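Local structure of flagellar hook protein FlgE (Caulobacter crescentus CB15, 5AY6) at residues A198-A202 with N212-S216; F222-L228 with L290-N294. The protein builds, with a central part represented by this chain, the bacterial flagellar hook, the curved universal joint that probably passes motor torque to the filament. All coordinates share one frame; numbering follows the deposited sequence.

Contact 1 (A198-A202 with N212-S216)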
loop_
_atom_site.group_PDB
_atom_site.type_symbol
_atom_site.label_atom_id
_atom_site.label_comp_id
_atom_site.label_asym_id
_atom_site.label_seq_id
_atom_site.Cartn_x
_atom_site.Cartn_y
_atom_site.Cartn_z
ATOM N N ALA A 198 -0.458 1.089 5.342
ATOM C CA ALA A 198 -0.326 0.523 6.680
ATOM C C ALA A 198 -0.802 -0.918 6.770
ATOM O O ALA A 198 -1.704 -1.335 6.044
ATOM C CB ALA A 198 -1.088 1.379 7.680
ATOM N N GLU A 199 -0.170 -1.679 7.657
ATOM C CA GLU A 199 -0.641 -3.013 8.002
ATOM C C GLU A 199 -0.623 -3.190 9.510
ATOM O O GLU A 199 0.284 -2.713 10.193
ATOM C CB GLU A 199 0.218 -4.101 7.342
ATOM C CG GLU A 199 0.258 -4.026 5.828
ATOM C CD GLU A 199 1.268 -4.976 5.206
ATOM O OE1 GLU A 199 1.475 -6.091 5.737
ATOM O OE2 GLU A 199 1.855 -4.599 4.173
ATOM N N LEU A 200 -1.643 -3.862 10.024
ATOM C CA LEU A 200 -1.608 -4.369 11.381
ATOM C C LEU A 200 -1.279 -5.852 11.291
ATOM O O LEU A 200 -1.791 -6.545 10.417
ATOM C CB LEU A 200 -2.937 -4.132 12.096
ATOM C CG LEU A 200 -3.154 -2.700 12.593
ATOM C CD1 LEU A 200 -4.602 -2.504 13.012
ATOM C CD2 LEU A 200 -2.213 -2.394 13.745
ATOM N N ARG A 201 -0.412 -6.336 12.170
ATOM C CA ARG A 201 0.030 -7.719 12.085
ATOM C C ARG A 201 0.431 -8.272 13.443
ATOM O O ARG A 201 1.013 -7.569 14.268
ATOM C CB ARG A 201 1.208 -7.844 11.106
ATOM C CG ARG A 201 2.436 -7.022 11.504
ATOM C CD ARG A 201 3.521 -7.033 10.426
ATOM N NE ARG A 201 4.748 -6.381 10.886
ATOM C CZ ARG A 201 5.663 -6.976 11.645
ATOM N NH1 ARG A 201 5.483 -8.231 12.033
ATOM N NH2 ARG A 201 6.755 -6.319 12.024
ATOM N N ALA A 202 0.101 -9.538 13.665
ATOM C CA ALA A 202 0.599 -10.282 14.809
ATOM C C ALA A 202 1.920 -10.921 14.415
ATOM O O ALA A 202 2.308 -10.871 13.251
ATOM C CB ALA A 202 -0.403 -11.339 15.249
ATOM N N ASN A 212 1.893 -15.360 7.815
ATOM C CA ASN A 212 2.705 -14.160 8.024
ATOM C C ASN A 212 2.186 -13.254 9.137
ATOM O O ASN A 212 2.826 -12.254 9.484
ATOM C CB ASN A 212 2.837 -13.361 6.719
ATOM C CG ASN A 212 1.514 -12.791 6.224
ATOM O OD1 ASN A 212 0.495 -12.833 6.911
ATOM N ND2 ASN A 212 1.532 -12.252 5.014
ATOM N N GLY A 213 1.022 -13.594 9.681
ATOM C CA GLY A 213 0.473 -12.871 10.815
ATOM C C GLY A 213 -0.320 -11.608 10.520
ATOM O O GLY A 213 -0.739 -10.905 11.445
ATOM N N GLN A 214 -0.540 -11.307 9.247
ATOM C CA GLN A 214 -1.279 -10.098 8.894
ATOM C C GLN A 214 -2.710 -10.101 9.451
ATOM O O GLN A 214 -3.443 -11.092 9.344
ATOM C CB GLN A 214 -1.317 -9.911 7.379
ATOM C CG GLN A 214 -1.702 -8.504 6.950
ATOM C CD GLN A 214 -1.801 -8.364 5.449
ATOM O OE1 GLN A 214 -2.796 -8.767 4.841
ATOM N NE2 GLN A 214 -0.772 -7.789 4.837
ATOM N N ILE A 215 -3.090 -8.971 10.039
ATOM C CA ILE A 215 -4.404 -8.789 10.651
ATOM C C ILE A 215 -5.302 -7.957 9.743
ATOM O O ILE A 215 -6.456 -8.315 9.487
ATOM C CB ILE A 215 -4.272 -8.110 12.031
ATOM C CG1 ILE A 215 -3.553 -9.041 13.010
ATOM C CG2 ILE A 215 -5.641 -7.697 12.582
ATOM C CD1 ILE A 215 -3.161 -8.372 14.315
ATOM N N SER A 216 -4.761 -6.850 9.245
ATOM C CA SER A 216 -5.514 -5.967 8.361
ATOM C C SER A 216 -4.587 -5.013 7.630
ATOM O O SER A 216 -3.425 -4.855 7.997
ATOM C CB SER A 216 -6.552 -5.171 9.149
ATOM O OG SER A 216 -5.900 -4.257 10.014
HETATM O O HOH W 1 3.818 -10.297 11.006
#
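A classic beta bulge interrupts the hairpin of strands 195-202 and 214-222, where two residues, Ile215 and Ser216, stand opposite the single Leu200. Leu200 O accepts twice, from Ile215 N at 2.8 Å and from Ser216 N, both arriving from the same face of its carbonyl plane. Leu200 N returns a bond to Ser216 O, and Ala202 N donates to Gly213 O at 2.7 Å. Ile215 has CG1 anti to its carbonyl carbon (chi1 -66°), which carries CD1 along the backbone of Arg201 and Ala202 to 3.5 Å from Ala202 N. Ser216 OG sits beside the Leu200 side chain, 3.6 Å from Leu200 CB, and bonds to Leu234 O. The extra residue lies in the antiparallel sheet of the FlaE D2 family region, and on the face bearing Gln214 a polar cluster gathers. There Gln214 NE2 meets Glu199 OE1 at 3.0 Å from above the carboxylate plane, amide and carboxylate standing nearly perpendicular (84°); NE2 also bonds to Pro147 O, while Tyr145 OH and Met152 N hold Glu199 OE2. Just before the strand, Asn212 OD1 accepts from Gln214 N in an Asx turn, 3.0 Å apart. One water ties Arg201 NH1 (2.8 Å) to the carbonyl oxygens of Ala202 and Asn212, with the rest of that guanidinium anchored by Glu168 and Ser186.

Contact 2 (F222-L228 with L290-N294)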
loop_
_atom_site.group_PDB
_atom_site.type_symbol
_atom_site.label_atom_id
_atom_site.label_comp_id
_atom_site.label_asym_id
_atom_site.label_seq_id
_atom_site.Cartn_x
_atom_site.Cartn_y
_atom_site.Cartn_z
ATOM N N PHE A 222 -3.156 11.883 6.244
ATOM C CA PHE A 222 -2.984 12.977 7.192
ATOM C C PHE A 222 -3.379 14.297 6.547
ATOM O O PHE A 222 -3.441 14.407 5.325
ATOM C CB PHE A 222 -1.542 13.043 7.694
ATOM C CG PHE A 222 -1.126 11.848 8.504
ATOM C CD1 PHE A 222 -0.563 10.738 7.890
ATOM C CD2 PHE A 222 -1.292 11.837 9.878
ATOM C CE1 PHE A 222 -0.176 9.641 8.633
ATOM C CE2 PHE A 222 -0.909 10.743 10.627
ATOM C CZ PHE A 222 -0.350 9.639 10.003
ATOM N N THR A 223 -3.661 15.299 7.372
ATOM C CA THR A 223 -3.916 16.635 6.853
ATOM C C THR A 223 -2.591 17.287 6.476
ATOM O O THR A 223 -1.523 16.782 6.823
ATOM C CB THR A 223 -4.653 17.519 7.875
ATOM O OG1 THR A 223 -3.791 17.782 8.990
ATOM C CG2 THR A 223 -5.918 16.831 8.360
ATOM N N THR A 224 -2.663 18.414 5.777
ATOM C CA THR A 224 -1.462 19.151 5.402
ATOM C C THR A 224 -0.714 19.665 6.633
ATOM O O THR A 224 0.449 20.053 6.545
ATOM C CB THR A 224 -1.798 20.332 4.478
ATOM O OG1 THR A 224 -2.878 21.088 5.041
ATOM C CG2 THR A 224 -2.209 19.830 3.104
ATOM N N ASP A 225 -1.388 19.654 7.779
ATOM C CA ASP A 225 -0.787 20.097 9.029
ATOM C C ASP A 225 -0.258 18.922 9.850
ATOM O O ASP A 225 0.230 19.104 10.967
ATOM C CB ASP A 225 -1.802 20.893 9.854
ATOM C CG ASP A 225 -2.344 22.103 9.110
ATOM O OD1 ASP A 225 -1.612 22.674 8.272
ATOM O OD2 ASP A 225 -3.507 22.484 9.366
ATOM N N GLY A 226 -0.363 17.715 9.300
ATOM C CA GLY A 226 0.169 16.538 9.963
ATOM C C GLY A 226 -0.765 15.883 10.964
ATOM O O GLY A 226 -0.334 15.079 11.790
ATOM N N LYS A 227 -2.047 16.223 10.897
ATOM C CA LYS A 227 -3.036 15.607 11.772
ATOM C C LYS A 227 -3.701 14.434 11.067
ATOM O O LYS A 227 -3.955 14.491 9.863
ATOM C CB LYS A 227 -4.090 16.629 12.205
ATOM C CG LYS A 227 -3.524 17.847 12.912
ATOM C CD LYS A 227 -2.721 17.452 14.141
ATOM C CE LYS A 227 -2.374 18.667 14.988
ATOM N NZ LYS A 227 -1.520 19.643 14.251
ATOM N N LEU A 228 -3.988 13.377 11.822
ATOM C CA LEU A 228 -4.636 12.189 11.271
ATOM C C LEU A 228 -5.996 12.536 10.669
ATOM O O LEU A 228 -6.843 13.128 11.330
ATOM C CB LEU A 228 -4.790 11.118 12.353
ATOM C CG LEU A 228 -5.473 9.817 11.930
ATOM C CD1 LEU A 228 -4.671 9.121 10.849
ATOM C CD2 LEU A 228 -5.663 8.906 13.132
ATOM N N LEU A 290 -1.368 9.645 16.485
ATOM C CA LEU A 290 -0.453 9.427 15.375
ATOM C C LEU A 290 -0.385 10.686 14.522
ATOM O O LEU A 290 -1.394 11.097 13.945
ATOM C CB LEU A 290 -0.906 8.230 14.541
ATOM C CG LEU A 290 0.000 7.830 13.379
ATOM C CD1 LEU A 290 1.345 7.327 13.889
ATOM C CD2 LEU A 290 -0.685 6.786 12.510
ATOM N N THR A 291 0.795 11.303 14.457
ATOM C CA THR A 291 0.963 12.570 13.745
ATOM C C THR A 291 1.958 12.460 12.604
ATOM O O THR A 291 2.711 11.483 12.502
ATOM C CB THR A 291 1.433 13.690 14.689
ATOM O OG1 THR A 291 2.734 13.365 15.192
ATOM C CG2 THR A 291 0.468 13.857 15.853
ATOM N N GLN A 292 1.956 13.474 11.748
ATOM C CA GLN A 292 2.764 13.451 10.547
ATOM C C GLN A 292 3.444 14.815 10.336
ATOM O O GLN A 292 3.265 15.475 9.309
ATOM C CB GLN A 292 1.891 13.051 9.349
ATOM C CG GLN A 292 2.675 12.684 8.077
ATOM C CD GLN A 292 2.348 13.619 6.916
ATOM O OE1 GLN A 292 1.702 14.660 7.095
ATOM N NE2 GLN A 292 2.806 13.262 5.730
ATOM N N TYR A 293 4.213 15.245 11.332
ATOM C CA TYR A 293 4.973 16.502 11.244
ATOM C C TYR A 293 6.326 16.258 10.597
ATOM O O TYR A 293 6.790 15.122 10.556
ATOM C CB TYR A 293 5.187 17.106 12.630
ATOM C CG TYR A 293 3.935 17.211 13.454
ATOM C CD1 TYR A 293 2.783 17.774 12.928
ATOM C CD2 TYR A 293 3.905 16.743 14.758
ATOM C CE1 TYR A 293 1.636 17.875 13.682
ATOM C CE2 TYR A 293 2.764 16.842 15.523
ATOM C CZ TYR A 293 1.632 17.406 14.979
ATOM O OH TYR A 293 0.489 17.499 15.736
ATOM N N ASN A 294 6.974 17.315 10.113
ATOM C CA ASN A 294 8.321 17.175 9.553
ATOM C C ASN A 294 9.359 17.127 10.659
ATOM O O ASN A 294 10.109 18.081 10.875
ATOM C CB ASN A 294 8.663 18.313 8.587
ATOM C CG ASN A 294 10.036 18.149 7.962
ATOM O OD1 ASN A 294 10.559 17.033 7.856
ATOM N ND2 ASN A 294 10.646 19.266 7.576
HETATM O O HOH W 2 -3.222 13.417 14.536
#
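Phe222 reaches from the end of strand 214-222 into the chain at 290-294, its CB lying 3.8 Å from Gln292 CB. With CG anti to the carbonyl carbon (chi1 -65°), the ring lies with one face against Gln292: CG and CD2 meet Gln292 CB, CD1 also touches Gln292 CG, and Gln292 CB stands over that face in a CH-pi contact, 3.5 Å from the centroid of the Phe222 ring. Farther out, CE2 brings the ring edge to Leu290 O at 3.4 Å, and CZ ends against Leu290 CD2 at 3.8 Å. Cut back to alanine, Phe222 would probably leave Gln292 CB and the Leu290 side chain without their aromatic partner and a gap between the two segments. The loop beyond, joining strands 214-222 and 228-230, contains a type I beta turn from Thr223 to Gly226; Thr223 OG1 accepts from Asp225 N, an ST turn, and also from Lys227 N just after it. Gly226 O accepts from Gln292 N at 2.8 Å; a CB on this glycine would clash with Gln292 O and Tyr293 CD1. Asp225 O lies at the edge of the Tyr293 ring, 3.3 Å from Tyr293 CE1, and Lys227 CE packs 3.2 Å from Tyr293 OH. One water bridges Leu228 N and Leu290 O.

In the fold
Contact 1 and contact 2 both involve the five-stranded antiparallel sheet that runs from strand 167-174 to strand 228-230, and meet different stretches of strand 214-222, the first near its start and the second from its end; their centres lie about 23 Å apart. Contact 1 is buried and internal to that sheet, pairing neighbouring strands of one hairpin largely through backbone bonds, with a polar cluster reaching helix 152-157. Contact 2 is only partly buried and joins residues far apart in sequence: it sets the loop between strands 214-222 and 228-230 against strand 277-291 of the mixed sheet and the residues following it. There a single direct backbone bond accompanies aromatic and aliphatic packing, and the charged residues of the loop, Asp225 and Lys227, are exposed.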